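Local structure of restriction endonuclease EcoP15I, modification subunit (Escherichia coli, 4ZCF) at residues L77-K82 with Q511-F516; K99-E104 with Y179-I184. The protein methylates the second adenine of the asymmetric DNA site 5'-CAGCAG-3' using S-adenosyl-L-methionine, and joins the Res subunit for restriction. One frame throughout, in Å; residues are numbered along the deposited sequence.

Interaction 1 (L77-K82 with Q511-F516); sequences LLAEDK and QLMPDF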
ATOM      1  N   LEU A  77       7.560  23.908 -18.480  1.00 34.99           N
ATOM      2  CA  LEU A  77       8.954  23.908 -18.076  1.00 33.70           C
ATOM      3  C   LEU A  77       8.992  24.391 -16.603  1.00 37.13           C
ATOM      4  O   LEU A  77       7.996  24.889 -16.076  1.00 34.53           O
ATOM      5  CB  LEU A  77       9.815  24.836 -18.962  1.00 33.50           C
ATOM      6  CG  LEU A  77       9.766  24.713 -20.495  1.00 38.38           C
ATOM      7  CD1 LEU A  77      10.776  25.656 -21.128  1.00 38.62           C
ATOM      8  CD2 LEU A  77      10.073  23.283 -20.974  1.00 38.18           C
ATOM      9  N   LEU A  78      10.155  24.291 -15.976  1.00 36.31           N
ATOM     10  CA  LEU A  78      10.384  24.729 -14.611  1.00 37.02           C
ATOM     11  C   LEU A  78      11.509  25.768 -14.565  1.00 41.83           C
ATOM     12  O   LEU A  78      12.475  25.686 -15.322  1.00 41.07           O
ATOM     13  CB  LEU A  78      10.722  23.536 -13.689  1.00 36.74           C
ATOM     14  CG  LEU A  78      10.579  23.805 -12.180  1.00 40.48           C
ATOM     15  CD1 LEU A  78       9.142  23.681 -11.742  1.00 41.48           C
ATOM     16  CD2 LEU A  78      11.482  22.923 -11.378  1.00 36.90           C
ATOM     17  N   ALA A  79      11.356  26.752 -13.683  1.00 39.49           N
ATOM     18  CA  ALA A  79      12.339  27.794 -13.458  1.00 39.98           C
ATOM     19  C   ALA A  79      12.302  28.177 -12.003  1.00 44.70           C
ATOM     20  O   ALA A  79      11.299  27.945 -11.330  1.00 42.97           O
ATOM     21  CB  ALA A  79      12.053  29.002 -14.327  1.00 40.76           C
ATOM     22  N   GLU A  80      13.410  28.771 -11.531  1.00 43.11           N
ATOM     23  CA  GLU A  80      13.651  29.258 -10.176  1.00 42.41           C
ATOM     24  C   GLU A  80      13.080  30.628  -9.976  1.00 48.95           C
ATOM     25  O   GLU A  80      12.948  31.384 -10.933  1.00 47.92           O
ATOM     26  CB  GLU A  80      15.156  29.474  -9.990  1.00 43.17           C
ATOM     27  CG  GLU A  80      16.014  28.245  -9.928  1.00 48.09           C
ATOM     28  CD  GLU A  80      17.405  28.592  -9.453  1.00 60.91           C
ATOM     29  OE1 GLU A  80      17.623  28.648  -8.220  1.00 49.01           O
ATOM     30  OE2 GLU A  80      18.269  28.857 -10.319  1.00 58.47           O
ATOM     31  N   ASP A  81      12.870  31.002  -8.704  1.00 49.24           N
ATOM     32  CA  ASP A  81      12.582  32.378  -8.322  1.00 50.01           C
ATOM     33  C   ASP A  81      13.987  32.832  -7.957  1.00 54.86           C
ATOM     34  O   ASP A  81      14.441  32.563  -6.837  1.00 55.32           O
ATOM     35  CB  ASP A  81      11.643  32.494  -7.104  1.00 51.29           C
ATOM     36  CG  ASP A  81      11.247  33.926  -6.774  1.00 54.30           C
ATOM     37  OD1 ASP A  81      12.122  34.814  -6.823  1.00 54.47           O
ATOM     38  OD2 ASP A  81      10.067  34.154  -6.467  1.00 58.90           O
ATOM     39  N   LYS A  82      14.714  33.400  -8.947  1.00 51.04           N
ATOM     40  CA  LYS A  82      16.119  33.842  -8.813  1.00 49.87           C
ATOM     41  C   LYS A  82      16.347  34.792  -7.641  1.00 52.44           C
ATOM     42  O   LYS A  82      17.321  34.605  -6.922  1.00 52.07           O
ATOM     43  CB  LYS A  82      16.676  34.434 -10.132  1.00 51.21           C
ATOM     44  CG  LYS A  82      16.586  33.513 -11.361  1.00 54.52           C
ATOM     45  CD  LYS A  82      17.688  32.452 -11.419  1.00 57.95           C
ATOM     46  CE  LYS A  82      17.443  31.446 -12.527  1.00 58.87           C
ATOM     47  NZ  LYS A  82      18.590  30.507 -12.694  1.00 58.53           N
ATOM     48  N   GLN A 511       8.921  27.346  -9.993  1.00 37.54           N
ATOM     49  CA  GLN A 511       7.602  27.568 -10.587  1.00 38.07           C
ATOM     50  C   GLN A 511       7.476  26.995 -11.995  1.00 41.15           C
ATOM     51  O   GLN A 511       8.467  26.898 -12.720  1.00 39.99           O
ATOM     52  CB  GLN A 511       7.252  29.066 -10.593  1.00 39.61           C
ATOM     53  CG  GLN A 511       8.294  29.958 -11.277  1.00 53.14           C
ATOM     54  CD  GLN A 511       8.071  31.385 -10.895  1.00 81.72           C
ATOM     55  OE1 GLN A 511       7.129  32.042 -11.357  1.00 76.56           O
ATOM     56  NE2 GLN A 511       8.893  31.875  -9.982  1.00 80.98           N
ATOM     57  N   LEU A 512       6.250  26.631 -12.382  1.00 38.31           N
ATOM     58  CA  LEU A 512       5.991  26.140 -13.731  1.00 38.08           C
ATOM     59  C   LEU A 512       6.017  27.321 -14.714  1.00 44.21           C
ATOM     60  O   LEU A 512       5.490  28.400 -14.402  1.00 42.90           O
ATOM     61  CB  LEU A 512       4.636  25.415 -13.829  1.00 37.10           C
ATOM     62  CG  LEU A 512       4.487  24.059 -13.183  1.00 39.04           C
ATOM     63  CD1 LEU A 512       3.078  23.583 -13.338  1.00 37.28           C
ATOM     64  CD2 LEU A 512       5.480  23.044 -13.745  1.00 40.43           C
ATOM     65  N   MET A 513       6.614  27.105 -15.904  1.00 43.17           N
ATOM     66  CA  MET A 513       6.717  28.144 -16.962  1.00 42.76           C
ATOM     67  C   MET A 513       6.076  27.656 -18.239  1.00 47.78           C
ATOM     68  O   MET A 513       6.186  26.456 -18.526  1.00 45.33           O
ATOM     69  CB  MET A 513       8.192  28.491 -17.282  1.00 44.01           C
ATOM     70  CG  MET A 513       8.975  28.994 -16.104  1.00 47.21           C
ATOM     71  SD  MET A 513       8.463  30.619 -15.492  1.00 51.02           S
ATOM     72  CE  MET A 513       9.321  31.683 -16.629  1.00 46.81           C
ATOM     73  N   PRO A 514       5.484  28.576 -19.060  1.00 47.82           N
ATOM     74  CA  PRO A 514       4.928  28.155 -20.369  1.00 48.02           C
ATOM     75  C   PRO A 514       6.037  27.608 -21.258  1.00 53.02           C
ATOM     76  O   PRO A 514       7.156  28.112 -21.153  1.00 54.20           O
ATOM     77  CB  PRO A 514       4.326  29.445 -20.942  1.00 49.54           C
ATOM     78  CG  PRO A 514       4.933  30.556 -20.185  1.00 53.39           C
ATOM     79  CD  PRO A 514       5.271  30.026 -18.828  1.00 49.34           C
ATOM     80  N   ASP A 515       5.778  26.530 -22.041  1.00 49.60           N
ATOM     81  CA  ASP A 515       6.821  25.919 -22.890  1.00 50.06           C
ATOM     82  C   ASP A 515       7.078  26.727 -24.172  1.00 56.34           C
ATOM     83  O   ASP A 515       6.557  26.369 -25.230  1.00 56.97           O
ATOM     84  CB  ASP A 515       6.496  24.437 -23.198  1.00 51.70           C
ATOM     85  CG  ASP A 515       7.516  23.662 -24.036  1.00 61.77           C
ATOM     86  OD1 ASP A 515       8.562  24.250 -24.418  1.00 60.94           O
ATOM     87  OD2 ASP A 515       7.272  22.473 -24.306  1.00 70.42           O
ATOM     88  N   PHE A 516       7.918  27.781 -24.081  1.00 54.05           N
ATOM     89  CA  PHE A 516       8.262  28.697 -25.186  1.00 54.94           C
ATOM     90  C   PHE A 516       8.872  28.027 -26.443  1.00 62.34           C
ATOM     91  O   PHE A 516       8.757  28.584 -27.532  1.00 61.99           O
ATOM     92  CB  PHE A 516       9.152  29.867 -24.694  1.00 56.08           C
ATOM     93  CG  PHE A 516      10.534  29.435 -24.270  1.00 56.84           C
ATOM     94  CD1 PHE A 516      11.547  29.266 -25.208  1.00 59.40           C
ATOM     95  CD2 PHE A 516      10.815  29.160 -22.940  1.00 58.35           C
ATOM     96  CE1 PHE A 516      12.808  28.806 -24.826  1.00 60.17           C
ATOM     97  CE2 PHE A 516      12.080  28.705 -22.558  1.00 61.18           C
ATOM     98  CZ  PHE A 516      13.067  28.528 -23.505  1.00 59.23           C
TER
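L77 and M513 face each other as an antiparallel, hydrogen-bonded pair, and A79 and Q511 form the next such pair. Each pair contributes two backbone bonds, L77 N to M513 O (2.9 Å) and M513 N to L77 O in the first, A79 N to Q511 O (3.0 Å) and Q511 N to A79 O (2.8 Å) in the second. Between them L78 and L512 make a non-hydrogen-bonded pair, where the CA of L512 adds a CA-H...O contact to L77 O (3.3 Å). The short strand segments run at 125° to one another, so the pairing is antiparallel but strongly twisted.

The packing divides between the two faces of the sheet. L77, A79, Q511 and M513 share one face: A79 CB lies against M513 CG at 3.6 Å, and M513 bends at its next two torsions, which carry its terminus away from 77-82. The CG of Q511 sits between its backbone N and carbonyl carbon (chi1 55°), lying against A79 O, with NE2 near D81 CB. The CG of L77 stands anti to its carbonyl carbon (chi1 -51°), and CD1 reaches F516 CE2 at 3.6 Å. The two side chains cross at about a right angle. On the other face, CD1 of L78 comes to 3.4 Å from Q511 O, nearer than its 4.2 Å to L512 CD2.

Beyond the pairing, D81 is the N-cap of helix 82-86 through H84 N, and its other carboxylate oxygen forms a salt bridge with K492. Within this chain 76-80 is an edge strand of the large mixed sheet, with 508-514 next inward. Helix 539-552 of the C-terminal domain packs on the L77 and A79 face, T548 also bonding L78 O, while L512 on the opposite face meets helix 102-113.

Interaction 2 (K99-E104 with Y179-I184); sequences KGDNLE and YPRLYI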
ATOM      1  N   LYS A  99       5.545  26.200  -7.321  1.00 38.59           N
ATOM      2  CA  LYS A  99       4.312  26.845  -7.751  1.00 38.88           C
ATOM      3  C   LYS A  99       3.833  26.207  -9.048  1.00 41.73           C
ATOM      4  O   LYS A  99       4.596  26.068  -9.995  1.00 41.03           O
ATOM      5  CB  LYS A  99       4.531  28.360  -7.946  1.00 41.62           C
ATOM      6  CG  LYS A  99       3.237  29.154  -8.137  1.00 39.80           C
ATOM      7  CD  LYS A  99       3.445  30.344  -9.060  1.00 50.09           C
ATOM      8  CE  LYS A  99       4.031  31.567  -8.402  1.00 56.69           C
ATOM      9  NZ  LYS A  99       3.810  32.784  -9.227  1.00 58.96           N
ATOM     10  N   GLY A 100       2.563  25.864  -9.079  1.00 39.12           N
ATOM     11  CA  GLY A 100       1.902  25.269 -10.228  1.00 38.40           C
ATOM     12  C   GLY A 100       1.010  24.115  -9.844  1.00 43.32           C
ATOM     13  O   GLY A 100       0.914  23.753  -8.665  1.00 42.28           O
ATOM     14  N   ASP A 101       0.336  23.541 -10.857  1.00 41.77           N
ATOM     15  CA  ASP A 101      -0.543  22.383 -10.735  1.00 41.40           C
ATOM     16  C   ASP A 101       0.309  21.260 -10.205  1.00 43.92           C
ATOM     17  O   ASP A 101       1.387  21.017 -10.747  1.00 43.50           O
ATOM     18  CB  ASP A 101      -1.116  22.023 -12.112  1.00 44.16           C
ATOM     19  CG  ASP A 101      -2.013  20.808 -12.164  1.00 62.32           C
ATOM     20  OD1 ASP A 101      -2.918  20.696 -11.299  1.00 65.49           O
ATOM     21  OD2 ASP A 101      -1.865  20.009 -13.115  1.00 70.63           O
ATOM     22  N   ASN A 102      -0.125  20.638  -9.089  1.00 39.67           N
ATOM     23  CA  ASN A 102       0.598  19.555  -8.415  1.00 37.89           C
ATOM     24  C   ASN A 102       0.831  18.334  -9.311  1.00 39.49           C
ATOM     25  O   ASN A 102       1.919  17.755  -9.246  1.00 38.53           O
ATOM     26  CB  ASN A 102      -0.067  19.184  -7.082  1.00 38.59           C
ATOM     27  CG  ASN A 102      -1.563  18.950  -7.155  1.00 57.12           C
ATOM     28  OD1 ASN A 102      -2.114  18.447  -8.141  1.00 54.90           O
ATOM     29  ND2 ASN A 102      -2.254  19.297  -6.100  1.00 44.03           N
ATOM     30  N   LEU A 103      -0.163  17.968 -10.171  1.00 35.25           N
ATOM     31  CA  LEU A 103      -0.043  16.841 -11.111  1.00 34.69           C
ATOM     32  C   LEU A 103       1.072  17.078 -12.108  1.00 40.46           C
ATOM     33  O   LEU A 103       1.899  16.178 -12.341  1.00 42.32           O
ATOM     34  CB  LEU A 103      -1.372  16.559 -11.840  1.00 34.25           C
ATOM     35  CG  LEU A 103      -1.408  15.322 -12.766  1.00 36.83           C
ATOM     36  CD1 LEU A 103      -0.888  14.071 -12.063  1.00 36.18           C
ATOM     37  CD2 LEU A 103      -2.791  15.100 -13.348  1.00 34.17           C
ATOM     38  N   GLU A 104       1.115  18.305 -12.671  1.00 35.05           N
ATOM     39  CA  GLU A 104       2.143  18.744 -13.613  1.00 34.22           C
ATOM     40  C   GLU A 104       3.520  18.791 -12.918  1.00 36.59           C
ATOM     41  O   GLU A 104       4.509  18.264 -13.455  1.00 35.59           O
ATOM     42  CB  GLU A 104       1.750  20.109 -14.200  1.00 35.92           C
ATOM     43  CG  GLU A 104       2.602  20.536 -15.384  1.00 48.45           C
ATOM     44  CD  GLU A 104       2.420  19.819 -16.710  1.00 59.41           C
ATOM     45  OE1 GLU A 104       1.482  19.000 -16.842  1.00 40.89           O
ATOM     46  OE2 GLU A 104       3.209  20.114 -17.635  1.00 50.63           O
ATOM     47  N   TYR A 179      -7.069  10.403  -8.352  1.00 33.80           N
ATOM     48  CA  TYR A 179      -6.416   9.278  -9.038  1.00 32.97           C
ATOM     49  C   TYR A 179      -5.054   9.598  -9.701  1.00 36.49           C
ATOM     50  O   TYR A 179      -4.070   8.920  -9.351  1.00 38.45           O
ATOM     51  CB  TYR A 179      -7.363   8.551 -10.033  1.00 35.06           C
ATOM     52  CG  TYR A 179      -6.725   7.338 -10.696  1.00 38.08           C
ATOM     53  CD1 TYR A 179      -5.839   7.483 -11.761  1.00 39.36           C
ATOM     54  CD2 TYR A 179      -6.960   6.049 -10.216  1.00 39.34           C
ATOM     55  CE1 TYR A 179      -5.171   6.391 -12.304  1.00 39.38           C
ATOM     56  CE2 TYR A 179      -6.318   4.943 -10.775  1.00 40.41           C
ATOM     57  CZ  TYR A 179      -5.424   5.122 -11.821  1.00 49.83           C
ATOM     58  OH  TYR A 179      -4.757   4.059 -12.389  1.00 55.50           O
ATOM     59  N   PRO A 180      -4.939  10.548 -10.684  1.00 29.84           N
ATOM     60  CA  PRO A 180      -3.643  10.730 -11.351  1.00 27.95           C
ATOM     61  C   PRO A 180      -2.559  11.273 -10.431  1.00 32.56           C
ATOM     62  O   PRO A 180      -1.372  10.996 -10.639  1.00 32.32           O
ATOM     63  CB  PRO A 180      -3.980  11.665 -12.499  1.00 29.29           C
ATOM     64  CG  PRO A 180      -5.154  12.444 -12.021  1.00 33.79           C
ATOM     65  CD  PRO A 180      -5.961  11.444 -11.279  1.00 30.33           C
ATOM     66  N   ARG A 181      -2.967  12.038  -9.416  1.00 29.94           N
ATOM     67  CA  ARG A 181      -2.078  12.614  -8.408  1.00 30.46           C
ATOM     68  C   ARG A 181      -1.442  11.522  -7.512  1.00 33.41           C
ATOM     69  O   ARG A 181      -0.207  11.447  -7.410  1.00 32.02           O
ATOM     70  CB  ARG A 181      -2.828  13.691  -7.624  1.00 30.85           C
ATOM     71  CG  ARG A 181      -3.058  14.935  -8.488  1.00 32.53           C
ATOM     72  CD  ARG A 181      -4.255  15.744  -8.085  1.00 31.59           C
ATOM     73  NE  ARG A 181      -4.343  16.984  -8.859  1.00 41.70           N
ATOM     74  CZ  ARG A 181      -4.885  17.083 -10.070  1.00 56.56           C
ATOM     75  NH1 ARG A 181      -5.426  16.014 -10.657  1.00 32.18           N
ATOM     76  NH2 ARG A 181      -4.877  18.243 -10.712  1.00 46.76           N
ATOM     77  N   LEU A 182      -2.284  10.598  -6.993  1.00 28.59           N
ATOM     78  CA  LEU A 182      -1.878   9.440  -6.191  1.00 27.56           C
ATOM     79  C   LEU A 182      -1.093   8.460  -7.035  1.00 37.39           C
ATOM     80  O   LEU A 182      -0.151   7.844  -6.532  1.00 39.45           O
ATOM     81  CB  LEU A 182      -3.121   8.738  -5.637  1.00 26.90           C
ATOM     82  CG  LEU A 182      -3.959   9.479  -4.567  1.00 30.19           C
ATOM     83  CD1 LEU A 182      -5.012   8.567  -4.038  1.00 30.73           C
ATOM     84  CD2 LEU A 182      -3.086  10.003  -3.389  1.00 25.03           C
ATOM     85  N   TYR A 183      -1.469   8.318  -8.333  1.00 36.26           N
ATOM     86  CA  TYR A 183      -0.785   7.450  -9.275  1.00 36.79           C
ATOM     87  C   TYR A 183       0.657   7.892  -9.485  1.00 39.40           C
ATOM     88  O   TYR A 183       1.558   7.068  -9.340  1.00 40.64           O
ATOM     89  CB  TYR A 183      -1.570   7.343 -10.605  1.00 40.23           C
ATOM     90  CG  TYR A 183      -0.972   6.345 -11.575  1.00 43.83           C
ATOM     91  CD1 TYR A 183      -1.319   4.995 -11.523  1.00 46.17           C
ATOM     92  CD2 TYR A 183      -0.001   6.734 -12.497  1.00 44.85           C
ATOM     93  CE1 TYR A 183      -0.743   4.062 -12.394  1.00 46.46           C
ATOM     94  CE2 TYR A 183       0.595   5.810 -13.355  1.00 46.17           C
ATOM     95  CZ  TYR A 183       0.196   4.481 -13.325  1.00 53.20           C
ATOM     96  OH  TYR A 183       0.775   3.579 -14.183  1.00 54.39           O
ATOM     97  N   ILE A 184       0.885   9.178  -9.810  1.00 36.03           N
ATOM     98  CA  ILE A 184       2.242   9.737 -10.008  1.00 36.77           C
ATOM     99  C   ILE A 184       3.035   9.767  -8.724  1.00 41.58           C
ATOM    100  O   ILE A 184       4.215   9.464  -8.760  1.00 42.83           O
ATOM    101  CB  ILE A 184       2.273  11.133 -10.741  1.00 39.97           C
ATOM    102  CG1 ILE A 184       1.530  11.098 -12.122  1.00 40.49           C
ATOM    103  CG2 ILE A 184       3.719  11.677 -10.883  1.00 39.09           C
ATOM    104  CD1 ILE A 184       2.184  10.188 -13.245  1.00 44.90           C
TER
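R181 donates from NE to N102 OD1 at 2.8 Å, and its NH2 makes a weaker, longer salt bridge with D101 OD1 at 3.2 Å. The N102 bond is bent, with 133° at the hydrogen. The amide stands nearly perpendicular to the guanidinium; OD1 comes in near the guanidinium edge but tilted from its plane. The side chain of R181 is extended from CG to NE, and this reach brings its charged end from helix 171-188 to the start of helix 102-113.

N102 meets it with CG lodged between its own backbone N and carbonyl carbon (chi1 49°), which swings OD1 toward R181; ND2 is used separately, on the carbonyl O of F440. The side chains of D101 and R181 cross at about a right angle, and their flat groups are steeply inclined to each other. D101 is also the N-cap residue of helix 102-113, its OD2 making a weak capping bond to E104 N.

L103 supplies the apolar half. Its CB sits over the centre of one guanidinium face, 3.9 Å above the plane. With CG anti to the backbone N (chi1 -175°), the two methyls are carried onto the neighbouring helix: CD2 rests on P180 CB at 3.7 Å, and CD1 lies 3.4 Å from P180 O and 3.8 Å from I184 CG1.

The guanidinium is therefore held at NE, more weakly at NH2, and covered on one face by a leucine, with NH1 weakly bonded to F177 O, an arrangement that should restrict its rotation. Its positive charge is probably balanced in part by D101, so that the N-cap of helix 102-113 is linked, weakly, to helix 171-188. Because N102 also holds F440, beside F441 in a sequence matching the FxGxG cofactor motif of methyltransferases, the polar cluster probably helps to position that loop.

The centres of the two contacts lie about 17 Å apart, and they touch directly. Strand 508-514 is antiparallel to 76-80 in interaction 1 and parallel to 96-99, the strand leading into interaction 2; L512 N lies 3.0 Å from K99 O, a probable hydrogen bond between strands 508-514 and 96-99. L512 CD1 then packs on G100 CA and E104 CG. In sequence the order is 77-82, 99-104, 179-184, 511-516, so interaction 2 is nested inside the loop closed by interaction 1. Strands 76-80, 508-514 and 96-99 form one edge of the large mixed sheet, which L512 ties to the 99-104 turn, whose helix 102-113 packs on helix 171-188.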